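Local coordinates for transcriptional regulator (Rhodococcus jostii, PDB 5CYV), which binds p-coumaroyl-CoA and, as a MarR-family transcriptional regulator, probably binds DNA to control genes of p-hydroxycinnamate metabolism, at residues B[25-30]-B[34-39]; B[19-24]-B[118-123]; B[72-77]-B[82-87]. All blocks are in the same frame, centred on the assembly; numbering follows the deposited sequence. Where two conformers were deposited one is given.

Contact 1: residues B[25-30]-B[34-39]; sequences AVNKAL and GLRVRS. With WCA (p-coumaroyl-CoA), chain J.
N27 faces R36 and V37 across the short loop between helices 11-30 and 37-47, and its single amide group does two jobs. With CG beside the backbone N (chi1 -80°), OD1 is carried to the start of helix 37-47, where it accepts the amide of V37 (V37 N to N27 OD1, 2.9 Å), a first-turn N-H that no preceding helical turn could satisfy. The same amide lies stacked on the guanidinium of R36, the planes 20° apart, with R36 NH1 3.6 Å from N27 CG. The R36 chain bends at chi3, and its NH2 makes a salt bridge with a phosphate oxygen of a second p-coumaroyl-CoA, not the copy that R38 holds. R36 occupies the N-cap position, and its own amide is tied to S39, R36 N to S39 OG being 3.0 Å.

Beside these polar groups the contact is apolar. V26 holds CG1 anti to its backbone N (chi1 170°), which sends that methyl against V37 CG1, 3.6 Å away in the V37 conformer described, and leaves CG2 for the ligand's phenol ring, 3.8 Å from its CAU. L30 covers the loop, its CB 3.4 Å from L35 O. A water donates to both N27 O and L35 O, bridging the two backbones.

On the far side of helix 37-47 an extended R38 reaches the pantetheine arm of p-coumaroyl-CoA: R38 NE donates almost straight to OAE at 2.8 Å, while R38 NH1 bonds OAF. Helix, short loop and capped helix together form one wall of the effector pocket in this MarR-type fold.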
loop_
_atom_site.group_PDB
_atom_site.type_symbol
_atom_site.label_atom_id
_atom_site.label_comp_id
_atom_site.label_asym_id
_atom_site.label_seq_id
_atom_site.Cartn_x
_atom_site.Cartn_y
_atom_site.Cartn_z
ATOM N N ALA B 25 -4.725 -1.022 9.359
ATOM C CA ALA B 25 -4.424 -1.529 10.697
ATOM C C ALA B 25 -3.526 -0.578 11.478
ATOM O O ALA B 25 -3.677 -0.423 12.700
ATOM C CB ALA B 25 -3.770 -2.907 10.584
ATOM N N VAL B 26 -2.567 0.025 10.805
ATOM C CA VAL B 26 -1.699 0.982 11.461
ATOM C C VAL B 26 -2.476 2.233 11.864
ATOM O O VAL B 26 -2.329 2.667 13.012
ATOM C CB VAL B 26 -0.528 1.383 10.548
ATOM C CG1 VAL B 26 0.252 2.584 11.138
ATOM C CG2 VAL B 26 0.324 0.143 10.271
ATOM N N ASN B 27 -3.336 2.797 10.983
ATOM C CA ASN B 27 -4.114 3.961 11.440
ATOM C C ASN B 27 -4.957 3.595 12.673
ATOM O O ASN B 27 -5.078 4.406 13.606
ATOM C CB ASN B 27 -5.001 4.460 10.294
ATOM C CG ASN B 27 -4.248 5.312 9.281
ATOM O OD1 ASN B 27 -3.280 5.998 9.635
ATOM N ND2 ASN B 27 -4.686 5.276 8.020
ATOM N N LYS B 28 -5.584 2.409 12.677
ATOM C CA LYS B 28 -6.402 2.039 13.821
ATOM C C LYS B 28 -5.517 1.845 15.056
ATOM O O LYS B 28 -5.894 2.309 16.146
ATOM C CB LYS B 28 -7.193 0.762 13.521
ATOM C CG LYS B 28 -8.325 0.986 12.485
ATOM C CD LYS B 28 -9.073 -0.312 12.199
ATOM C CE LYS B 28 -10.118 -0.096 11.109
ATOM N NZ LYS B 28 -9.525 0.404 9.816
ATOM N N ALA B 29 -4.368 1.173 14.945
ATOM C CA ALA B 29 -3.534 0.992 16.126
ATOM C C ALA B 29 -3.045 2.306 16.710
ATOM O O ALA B 29 -2.817 2.417 17.919
ATOM C CB ALA B 29 -2.334 0.084 15.731
ATOM N N LEU B 30 -2.869 3.288 15.837
ATOM C CA LEU B 30 -2.339 4.577 16.231
ATOM C C LEU B 30 -3.367 5.517 16.877
ATOM O O LEU B 30 -2.959 6.552 17.416
ATOM C CB LEU B 30 -1.730 5.308 15.021
ATOM C CG LEU B 30 -0.407 4.717 14.547
ATOM C CD1 LEU B 30 -0.076 5.422 13.261
ATOM C CD2 LEU B 30 0.709 4.898 15.571
ATOM N N GLY B 34 -2.914 9.663 18.628
ATOM C CA GLY B 34 -3.277 10.824 17.821
ATOM C C GLY B 34 -2.534 10.950 16.509
ATOM O O GLY B 34 -2.741 11.952 15.824
ATOM N N LEU B 35 -1.681 10.003 16.176
ATOM C CA LEU B 35 -0.907 10.030 14.941
ATOM C C LEU B 35 -1.686 9.238 13.885
ATOM O O LEU B 35 -2.590 8.467 14.221
ATOM C CB LEU B 35 0.458 9.363 15.105
ATOM C CG LEU B 35 1.309 10.044 16.210
ATOM C CD1 LEU B 35 2.469 9.129 16.468
ATOM C CD2 LEU B 35 1.770 11.385 15.727
ATOM N N ARG B 36 -1.256 9.360 12.642
ATOM C CA ARG B 36 -1.729 8.583 11.511
ATOM C C ARG B 36 -0.493 8.076 10.746
ATOM O O ARG B 36 0.579 8.365 11.127
ATOM C CB ARG B 36 -2.711 9.322 10.624
ATOM C CG ARG B 36 -4.110 9.353 11.191
ATOM C CD ARG B 36 -5.027 10.289 10.456
ATOM N NE ARG B 36 -5.117 10.042 9.045
ATOM C CZ ARG B 36 -5.780 9.062 8.497
ATOM N NH1 ARG B 36 -6.441 8.212 9.228
ATOM N NH2 ARG B 36 -5.800 8.966 7.193
ATOM N N VAL B 37 -0.695 7.315 9.691
ATOM C CA VAL B 37 0.479 6.655 9.128
ATOM C C VAL B 37 1.579 7.675 8.706
ATOM O O VAL B 37 2.753 7.433 9.009
ATOM C CB VAL B 37 0.167 5.749 7.914
ATOM C CG1 VAL B 37 -0.725 4.503 8.248
ATOM C CG2 VAL B 37 -0.364 6.512 6.787
ATOM N N ARG B 38 1.205 8.799 8.087
ATOM C CA ARG B 38 2.293 9.720 7.659
ATOM C C ARG B 38 2.955 10.486 8.811
ATOM O O ARG B 38 4.192 10.575 8.825
ATOM C CB ARG B 38 1.775 10.733 6.626
ATOM C CG ARG B 38 1.401 10.081 5.287
ATOM C CD ARG B 38 1.139 11.174 4.266
ATOM N NE ARG B 38 0.764 10.573 2.959
ATOM C CZ ARG B 38 0.693 11.237 1.826
ATOM N NH1 ARG B 38 0.290 10.606 0.702
ATOM N NH2 ARG B 38 1.024 12.567 1.760
ATOM N N SER B 39 2.186 10.995 9.755
ATOM C CA SER B 39 2.822 11.704 10.882
ATOM C C SER B 39 3.631 10.749 11.727
ATOM O O SER B 39 4.718 11.115 12.220
ATOM C CB SER B 39 1.794 12.443 11.723
ATOM O OG SER B 39 0.717 11.606 12.165
HETATM C C4 WCA J . -3.755 11.241 -13.993
HETATM C C5 WCA J . -5.145 11.200 -13.925
HETATM C C6 WCA J . -5.892 11.733 -15.040
HETATM C C8 WCA J . -4.371 10.309 -12.061
HETATM N N1 WCA J . -5.210 12.242 -16.092
HETATM N N3 WCA J . -3.153 11.777 -15.096
HETATM C CAV WCA J . 4.106 3.413 7.723
HETATM C CAT WCA J . 4.391 2.768 8.888
HETATM C CBS WCA J . 3.964 1.436 8.995
HETATM O OAJ WCA J . 4.243 0.731 10.197
HETATM C CAU WCA J . 3.324 0.796 7.988
HETATM C CAW WCA J . 3.038 1.443 6.781
HETATM C CBT WCA J . 3.463 2.744 6.673
HETATM C CAR WCA J . 3.170 3.374 5.370
HETATM C CAQ WCA J . 3.771 4.667 5.065
HETATM C CBP WCA J . 3.559 5.069 3.621
HETATM O OAD WCA J . 3.216 4.416 2.697
HETATM S SBO WCA J . 3.943 6.757 3.423
HETATM C CBA WCA J . 3.741 6.887 1.617
HETATM C CAY WCA J . 2.341 7.549 1.273
HETATM N NBH WCA J . 1.301 6.580 1.252
HETATM C CBQ WCA J . 0.120 6.823 2.093
HETATM O OAE WCA J . -0.063 7.866 2.732
HETATM C CBB WCA J . -0.954 5.782 2.070
HETATM C CAZ WCA J . -2.190 6.233 1.239
HETATM N NBI WCA J . -1.960 6.342 -0.216
HETATM C CBR WCA J . -1.611 7.514 -0.874
HETATM O OAF WCA J . -1.374 8.509 -0.181
HETATM C CBX WCA J . -1.535 7.557 -2.393
HETATM O OAK WCA J . -2.263 6.403 -2.901
HETATM C CCD WCA J . -0.085 7.542 -2.897
HETATM C CAA WCA J . 0.502 6.125 -2.633
HETATM C CAB WCA J . 0.775 8.659 -2.264
HETATM C CBD WCA J . -0.106 7.742 -4.448
HETATM O OBK WCA J . -0.849 8.982 -4.578
HETATM P PCG WCA J . -0.815 9.778 -5.979
HETATM O OAP WCA J . 0.621 9.949 -6.358
HETATM O OAI WCA J . -1.691 11.033 -5.735
HETATM O OBN WCA J . -1.395 8.800 -7.045
HETATM P PCF WCA J . -2.792 8.573 -7.704
HETATM O OAO WCA J . -3.666 9.675 -7.099
HETATM O OAH WCA J . -3.176 7.100 -7.715
HETATM O "O5'" WCA J . -2.536 8.947 -9.258
HETATM C "C5'" WCA J . -1.564 8.245 -10.030
HETATM C "C4'" WCA J . -0.760 8.995 -11.052
HETATM O "O4'" WCA J . -1.708 9.217 -12.360
HETATM C "C3'" WCA J . -0.379 10.238 -10.669
HETATM O "O3'" WCA J . 0.763 10.701 -11.480
HETATM P PCE WCA J . 2.188 10.917 -10.844
HETATM O OAM WCA J . 2.596 9.663 -10.141
HETATM O OAN WCA J . 2.148 12.059 -9.869
HETATM O OAG WCA J . 3.162 11.227 -11.948
HETATM C "C2'" WCA J . -1.586 11.124 -11.049
HETATM O "O2'" WCA J . -1.293 12.450 -11.085
HETATM C "C1'" WCA J . -1.949 10.503 -12.448
HETATM N N9 WCA J . -3.327 10.679 -12.803
HETATM N N7 WCA J . -5.492 10.619 -12.716
HETATM C C2 WCA J . -3.893 12.261 -16.117
HETATM N N6 WCA J . -7.321 11.706 -15.010
HETATM O O HOH W 1 -4.985 7.141 13.849
#

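Contact 2: residues B[19-24]-B[118-123]. With WCA (p-coumaroyl-CoA), chain I.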
loop_
_atom_site.group_PDB
_atom_site.type_symbol
_atom_site.label_atom_id
_atom_site.label_comp_id
_atom_site.label_asym_id
_atom_site.label_seq_id
_atom_site.Cartn_x
_atom_site.Cartn_y
_atom_site.Cartn_z
ATOM N N GLY B 19 -0.885 -4.178 1.225
ATOM C CA GLY B 19 -0.449 -2.852 1.678
ATOM C C GLY B 19 -1.573 -2.035 2.317
ATOM O O GLY B 19 -1.350 -1.352 3.327
ATOM N N GLY B 20 -2.759 -2.166 1.719
ATOM C CA GLY B 20 -3.882 -1.420 2.278
ATOM C C GLY B 20 -4.354 -1.975 3.592
ATOM O O GLY B 20 -4.815 -1.188 4.451
ATOM N N MET B 21 -4.299 -3.305 3.736
ATOM C CA MET B 21 -4.588 -3.910 5.047
ATOM C C MET B 21 -3.664 -3.350 6.114
ATOM O O MET B 21 -4.102 -2.977 7.237
ATOM C CB MET B 21 -4.423 -5.439 5.011
ATOM C CG MET B 21 -5.423 -6.095 4.117
ATOM S SD MET B 21 -5.002 -7.858 3.762
ATOM C CE MET B 21 -5.198 -8.548 5.393
ATOM N N VAL B 22 -2.397 -3.261 5.765
ATOM C CA VAL B 22 -1.417 -2.778 6.744
ATOM C C VAL B 22 -1.705 -1.320 7.062
ATOM O O VAL B 22 -1.741 -0.962 8.256
ATOM C CB VAL B 22 0.003 -2.946 6.216
ATOM C CG1 VAL B 22 1.004 -2.260 7.211
ATOM C CG2 VAL B 22 0.361 -4.435 6.125
ATOM N N LEU B 23 -1.942 -0.489 6.032
ATOM C CA LEU B 23 -2.234 0.929 6.313
ATOM C C LEU B 23 -3.435 1.123 7.243
ATOM O O LEU B 23 -3.382 1.905 8.178
ATOM C CB LEU B 23 -2.466 1.684 4.975
ATOM C CG LEU B 23 -1.206 1.869 4.121
ATOM C CD1 LEU B 23 -1.526 2.240 2.733
ATOM C CD2 LEU B 23 -0.254 2.949 4.672
ATOM N N GLY B 24 -4.505 0.411 6.993
ATOM C CA GLY B 24 -5.701 0.598 7.801
ATOM C C GLY B 24 -5.444 0.097 9.221
ATOM O O GLY B 24 -5.887 0.732 10.176
ATOM N N GLY B 118 1.897 -7.807 13.627
ATOM C CA GLY B 118 2.117 -9.223 13.895
ATOM C C GLY B 118 1.063 -10.168 13.399
ATOM O O GLY B 118 1.353 -11.266 12.947
ATOM N N ARG B 119 -0.172 -9.683 13.402
ATOM C CA ARG B 119 -1.322 -10.391 12.872
ATOM C C ARG B 119 -1.055 -10.850 11.435
ATOM O O ARG B 119 -1.596 -11.871 11.008
ATOM C CB ARG B 119 -2.567 -9.503 12.918
ATOM C CG ARG B 119 -3.705 -9.983 12.034
ATOM C CD ARG B 119 -4.866 -10.505 12.864
ATOM N NE ARG B 119 -5.630 -9.423 13.478
ATOM C CZ ARG B 119 -6.907 -9.519 13.836
ATOM N NH1 ARG B 119 -7.568 -10.651 13.641
ATOM N NH2 ARG B 119 -7.522 -8.483 14.390
ATOM N N TYR B 120 -0.316 -10.036 10.675
ATOM C CA TYR B 120 -0.081 -10.393 9.300
ATOM C C TYR B 120 1.215 -11.128 9.052
ATOM O O TYR B 120 1.270 -11.940 8.120
ATOM C CB TYR B 120 -0.074 -9.140 8.423
ATOM C CG TYR B 120 -1.335 -8.333 8.626
ATOM C CD1 TYR B 120 -2.548 -8.850 8.287
ATOM C CD2 TYR B 120 -1.248 -7.039 9.098
ATOM C CE1 TYR B 120 -3.715 -8.111 8.452
ATOM C CE2 TYR B 120 -2.404 -6.288 9.300
ATOM C CZ TYR B 120 -3.615 -6.814 8.925
ATOM O OH TYR B 120 -4.760 -6.072 9.117
ATOM N N PHE B 121 2.248 -10.820 9.833
ATOM C CA PHE B 121 3.614 -11.275 9.473
ATOM C C PHE B 121 4.240 -12.261 10.420
ATOM O O PHE B 121 5.206 -12.924 10.036
ATOM C CB PHE B 121 4.568 -10.097 9.352
ATOM C CG PHE B 121 4.077 -9.008 8.451
ATOM C CD1 PHE B 121 3.763 -9.298 7.122
ATOM C CD2 PHE B 121 3.948 -7.730 8.909
ATOM C CE1 PHE B 121 3.303 -8.299 6.300
ATOM C CE2 PHE B 121 3.466 -6.727 8.070
ATOM C CZ PHE B 121 3.162 -7.024 6.788
ATOM N N GLU B 122 3.717 -12.385 11.643
ATOM C CA GLU B 122 4.387 -13.243 12.619
ATOM C C GLU B 122 4.498 -14.682 12.125
ATOM O O GLU B 122 5.510 -15.343 12.359
ATOM C CB GLU B 122 3.662 -13.181 13.963
ATOM C CG GLU B 122 4.425 -13.908 15.104
ATOM C CD GLU B 122 4.144 -15.394 15.169
ATOM O OE1 GLU B 122 3.162 -15.846 14.536
ATOM O OE2 GLU B 122 4.892 -16.113 15.887
ATOM N N GLY B 123 3.466 -15.171 11.455
ATOM C CA GLY B 123 3.444 -16.567 11.051
ATOM C C GLY B 123 4.209 -16.905 9.790
ATOM O O GLY B 123 4.248 -18.059 9.383
HETATM C C4 WCA I . -4.401 3.401 -1.090
HETATM C C5 WCA I . -4.983 2.134 -1.147
HETATM C C6 WCA I . -4.104 1.015 -0.941
HETATM C C8 WCA I . -6.595 3.622 -1.472
HETATM N N1 WCA I . -2.779 1.268 -0.775
HETATM N N3 WCA I . -3.066 3.599 -0.913
HETATM C CAV WCA I . -3.415 -2.641 -8.075
HETATM C CAT WCA I . -2.706 -3.172 -9.087
HETATM C CBS WCA I . -3.361 -4.028 -9.963
HETATM O OAJ WCA I . -2.521 -4.616 -10.935
HETATM C CAU WCA I . -4.712 -4.340 -9.828
HETATM C CAW WCA I . -5.455 -3.787 -8.802
HETATM C CBT WCA I . -4.764 -2.917 -7.951
HETATM C CAR WCA I . -5.359 -2.249 -6.792
HETATM C CAQ WCA I . -6.693 -2.747 -6.413
HETATM C CBP WCA I . -7.209 -2.228 -5.131
HETATM O OAD WCA I . -6.657 -1.391 -4.431
HETATM S SBO WCA I . -8.744 -2.999 -4.688
HETATM C CBA WCA I . -9.105 -2.287 -3.043
HETATM C CAY WCA I . -8.134 -2.931 -2.047
HETATM N NBH WCA I . -8.642 -2.628 -0.704
HETATM C CBQ WCA I . -8.270 -1.429 0.061
HETATM O OAE WCA I . -7.512 -0.607 -0.458
HETATM C CBB WCA I . -8.901 -1.365 1.434
HETATM C CAZ WCA I . -7.884 -0.732 2.468
HETATM N NBI WCA I . -7.737 0.665 2.118
HETATM C CBR WCA I . -7.969 1.635 3.082
HETATM O OAF WCA I . -8.248 1.252 4.185
HETATM C CBX WCA I . -7.915 3.070 2.711
HETATM O OAK WCA I . -7.955 3.128 1.297
HETATM C CCD WCA I . -6.622 3.749 3.181
HETATM C CAA WCA I . -5.356 3.117 2.575
HETATM C CAB WCA I . -6.465 3.704 4.716
HETATM C CBD WCA I . -6.617 5.235 2.753
HETATM O OBK WCA I . -7.797 5.844 3.334
HETATM P PCG WCA I . -7.785 7.216 4.144
HETATM O OAP WCA I . -8.992 7.198 5.030
HETATM O OAI WCA I . -6.452 7.520 4.705
HETATM O OBN WCA I . -8.011 8.393 3.085
HETATM P PCF WCA I . -8.507 8.497 1.597
HETATM O OAO WCA I . -8.462 10.006 1.263
HETATM O OAH WCA I . -9.805 7.743 1.414
HETATM O "O5'" WCA I . -7.354 7.755 0.730
HETATM C "C5'" WCA I . -6.036 8.242 0.734
HETATM C "C4'" WCA I . -5.327 7.809 -0.513
HETATM O "O4'" WCA I . -5.221 6.254 -0.131
HETATM C "C3'" WCA I . -6.046 7.932 -1.716
HETATM O "O3'" WCA I . -5.046 8.498 -2.637
HETATM P PCE WCA I . -5.173 10.056 -3.108
HETATM O OAM WCA I . -6.541 10.157 -3.744
HETATM O OAN WCA I . -4.025 10.232 -4.081
HETATM O OAG WCA I . -5.035 10.860 -1.852
HETATM C "C2'" WCA I . -6.288 6.439 -2.171
HETATM O "O2'" WCA I . -6.216 6.293 -3.564
HETATM C "C1'" WCA I . -5.156 5.724 -1.358
HETATM N N9 WCA I . -5.435 4.313 -1.288
HETATM N N7 WCA I . -6.353 2.285 -1.364
HETATM C C2 WCA I . -2.277 2.477 -0.770
HETATM N N6 WCA I . -4.681 -0.275 -0.979
#
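M21 and Y120 meet where the first long helix, 11-30, passes the end of helix 100-121, within the part of the MarR fold whose terminal helices, as in relatives, build the dimer. The direct contacts are all apolar, and no hydrogen bond crosses between the segments.

Methyl-to-ring packing carries most of it. The M21 chain bends at its last torsion (chi3 66°), bringing CE to 3.4 Å from Y120 CE1 and obliquely to the ring. At the next residue, V22 CG2 touches both rings, obliquely, 3.9 Å from F121 CZ and 4.3 Å from Y120 CD2. The two aromatic residues also brace each other, because Y120 CB sits over the centre of the F121 ring.

Subunit packing comes next: L15 of the second subunit touches F121, and S16 of that subunit reaches V22 and L23 and is hydrogen-bonded to G19 O.

In the ligand contacts, L23 and G20 meet one copy of p-coumaroyl-CoA, while V22 also touches another. L23 CD1 rests 3.6 Å from C2 of the adenine. G20 CA is 3.5 Å from N6 of the same base, close enough that a beta carbon would probably clash with that amino nitrogen.

Contact 3: residues B[72-77]-B[82-87]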
loop_
_atom_site.group_PDB
_atom_site.type_symbol
_atom_site.label_atom_id
_atom_site.label_comp_id
_atom_site.label_asym_id
_atom_site.label_seq_id
_atom_site.Cartn_x
_atom_site.Cartn_y
_atom_site.Cartn_z
ATOM N N LEU B 72 3.142 17.776 7.824
ATOM C CA LEU B 72 3.314 16.728 8.802
ATOM C C LEU B 72 4.241 17.179 9.924
ATOM O O LEU B 72 3.951 16.942 11.095
ATOM C CB LEU B 72 3.936 15.493 8.157
ATOM C CG LEU B 72 3.149 14.943 6.975
ATOM C CD1 LEU B 72 3.894 13.858 6.334
ATOM C CD2 LEU B 72 1.781 14.372 7.473
ATOM N N VAL B 73 5.339 17.832 9.534
ATOM C CA VAL B 73 6.237 18.420 10.539
ATOM C C VAL B 73 5.508 19.500 11.318
ATOM O O VAL B 73 5.660 19.551 12.566
ATOM C CB VAL B 73 7.530 18.943 9.897
ATOM C CG1 VAL B 73 8.403 19.668 10.944
ATOM C CG2 VAL B 73 8.280 17.747 9.216
ATOM N N ASP B 74 4.668 20.326 10.656
ATOM C CA ASP B 74 3.931 21.349 11.398
ATOM C C ASP B 74 3.047 20.695 12.461
ATOM O O ASP B 74 2.900 21.210 13.569
ATOM C CB ASP B 74 3.046 22.188 10.457
ATOM C CG ASP B 74 3.826 23.112 9.513
ATOM O OD1 ASP B 74 5.028 23.384 9.717
ATOM O OD2 ASP B 74 3.156 23.608 8.546
ATOM N N GLU B 75 2.375 19.605 12.081
ATOM C CA GLU B 75 1.498 18.903 13.010
ATOM C C GLU B 75 2.289 18.387 14.212
ATOM O O GLU B 75 1.869 18.559 15.366
ATOM C CB GLU B 75 0.775 17.760 12.279
ATOM C CG GLU B 75 -0.034 16.898 13.189
ATOM C CD GLU B 75 -0.821 15.802 12.481
ATOM O OE1 GLU B 75 -1.374 14.962 13.210
ATOM O OE2 GLU B 75 -0.852 15.730 11.231
ATOM N N LEU B 76 3.424 17.764 13.940
ATOM C CA LEU B 76 4.203 17.220 15.026
ATOM C C LEU B 76 4.785 18.327 15.864
ATOM O O LEU B 76 4.901 18.166 17.107
ATOM C CB LEU B 76 5.330 16.355 14.449
ATOM C CG LEU B 76 4.852 15.060 13.756
ATOM C CD1 LEU B 76 6.034 14.437 13.075
ATOM C CD2 LEU B 76 4.279 14.055 14.775
ATOM N N GLU B 77 5.143 19.443 15.233
ATOM C CA GLU B 77 5.756 20.535 15.987
ATOM C C GLU B 77 4.707 21.199 16.902
ATOM O O GLU B 77 5.016 21.543 18.048
ATOM C CB GLU B 77 6.430 21.563 15.055
ATOM C CG GLU B 77 7.397 22.523 15.861
ATOM C CD GLU B 77 8.349 23.397 15.002
ATOM O OE1 GLU B 77 8.026 23.623 13.811
ATOM O OE2 GLU B 77 9.385 23.931 15.532
ATOM N N VAL B 82 8.313 17.277 17.705
ATOM C CA VAL B 82 9.582 17.551 17.002
ATOM C C VAL B 82 9.799 19.033 17.029
ATOM O O VAL B 82 8.857 19.808 17.293
ATOM C CB VAL B 82 9.591 17.068 15.510
ATOM C CG1 VAL B 82 9.313 15.585 15.376
ATOM C CG2 VAL B 82 8.556 17.850 14.629
ATOM N N VAL B 83 11.036 19.442 16.758
ATOM C CA VAL B 83 11.394 20.838 16.649
ATOM C C VAL B 83 12.166 21.016 15.346
ATOM O O VAL B 83 12.962 20.160 14.986
ATOM C CB VAL B 83 12.272 21.318 17.841
ATOM C CG1 VAL B 83 12.810 22.677 17.555
ATOM C CG2 VAL B 83 11.432 21.399 19.088
ATOM N N ARG B 84 11.927 22.106 14.649
ATOM C CA ARG B 84 12.791 22.438 13.525
ATOM C C ARG B 84 14.036 23.107 14.062
ATOM O O ARG B 84 13.957 24.203 14.687
ATOM C CB ARG B 84 12.066 23.347 12.543
ATOM C CG ARG B 84 10.910 22.683 11.813
ATOM C CD ARG B 84 10.350 23.652 10.763
ATOM N NE ARG B 84 9.520 22.969 9.755
ATOM C CZ ARG B 84 8.194 22.916 9.790
ATOM N NH1 ARG B 84 7.548 23.481 10.816
ATOM N NH2 ARG B 84 7.503 22.329 8.812
ATOM N N THR B 85 15.181 22.482 13.835
ATOM C CA THR B 85 16.435 22.996 14.343
ATOM C C THR B 85 17.461 23.097 13.236
ATOM O O THR B 85 17.123 22.891 12.047
ATOM C CB THR B 85 16.937 22.120 15.537
ATOM O OG1 THR B 85 18.029 22.748 16.185
ATOM C CG2 THR B 85 17.321 20.672 15.140
ATOM N N LEU B 86 18.688 23.452 13.586
ATOM C CA LEU B 86 19.739 23.577 12.570
ATOM C C LEU B 86 20.769 22.586 12.988
ATOM O O LEU B 86 21.056 22.473 14.171
ATOM C CB LEU B 86 20.319 25.008 12.473
ATOM C CG LEU B 86 19.293 26.082 12.140
ATOM C CD1 LEU B 86 19.977 27.425 12.210
ATOM C CD2 LEU B 86 18.660 25.904 10.744
ATOM N N ASP B 87 21.257 21.804 12.024
ATOM C CA ASP B 87 22.339 20.870 12.241
ATOM C C ASP B 87 23.504 21.600 12.903
ATOM O O ASP B 87 24.044 22.533 12.335
ATOM C CB ASP B 87 22.749 20.253 10.904
ATOM C CG ASP B 87 23.801 19.128 11.036
ATOM O OD1 ASP B 87 24.455 19.000 12.107
ATOM O OD2 ASP B 87 24.003 18.391 10.029
HETATM O O HOH W 2 7.750 21.602 19.057
#
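A helix-to-strand contact closed by a salt-bridge network joins helix 70-78 to strand 82-87, with D74 and E77 reaching across to R84 and V82 packed beneath. The two elements follow each other after a short turn; the axes of segments 72-77 and 82-87 approach to 7.4 Å, with their directions 118° apart.

R84 carries the polar half. An extended chain from CG to NE brings the guanidinium alongside the helix, where it presents its edge to D74, whose carboxylate is turned 66° from it. Both end nitrogens converge on one oxygen: R84 NH1 and NH2 each lie 2.8 Å from D74 OD1, the first nearly along the C-O bond and the second from above the carboxylate plane. V73 CG1 sits over the centre of one guanidinium face, 3.5 Å from R84 CZ, which helps hold the group in place.

This is the winged-helix part of the MarR fold. Strand 82-87 pairs antiparallel with strand 94-98 to form the wing, and helix 70-78 corresponds to the recognition helix of relatives, which would probably face DNA.

E77 reaches over to the strand. With CG anti to the backbone N (chi1 -165°) in the conformer described, its carboxylate splits its work: OE2 accepts a nearly straight bond from R84 N at 3.3 Å, whereas OE1 accepts a weak one from R84 NH1 at 3.0 Å. A water donates to E77 O and to V82 O, bridging the two backbones where helix and strand are nearest.

Inside, V82 CG2 fits against L76 CB at 3.6 Å and V73 CG1 at 4.1 Å. An alanine here, lacking both methyls, would probably open a gap under L76 and V73 and let the strand shift against the helix. V73 and L76 also touch V42 of helix 37-47.

In the fold
Contacts 1 and 2 share helix 11-30, their centres 13 Å apart, and touch directly: A25 CB lies 3.6 Å from Y120 OH. Both contacts border two bound copies of p-coumaroyl-CoA. Contact 3, centred 19 Å from contact 1, joins it through L35 and the start of helix 37-47, where R38 CB is 3.7 Å from L72 CD2 and L35 CD2 3.8 Å from L76 CD2. Contacts 2 and 3 do not touch, their centres 29 Å apart. Contact 1 thus touches both other contacts, while contact 3 lies farther from the ligand, the side chain of L76 about 12 Å from it.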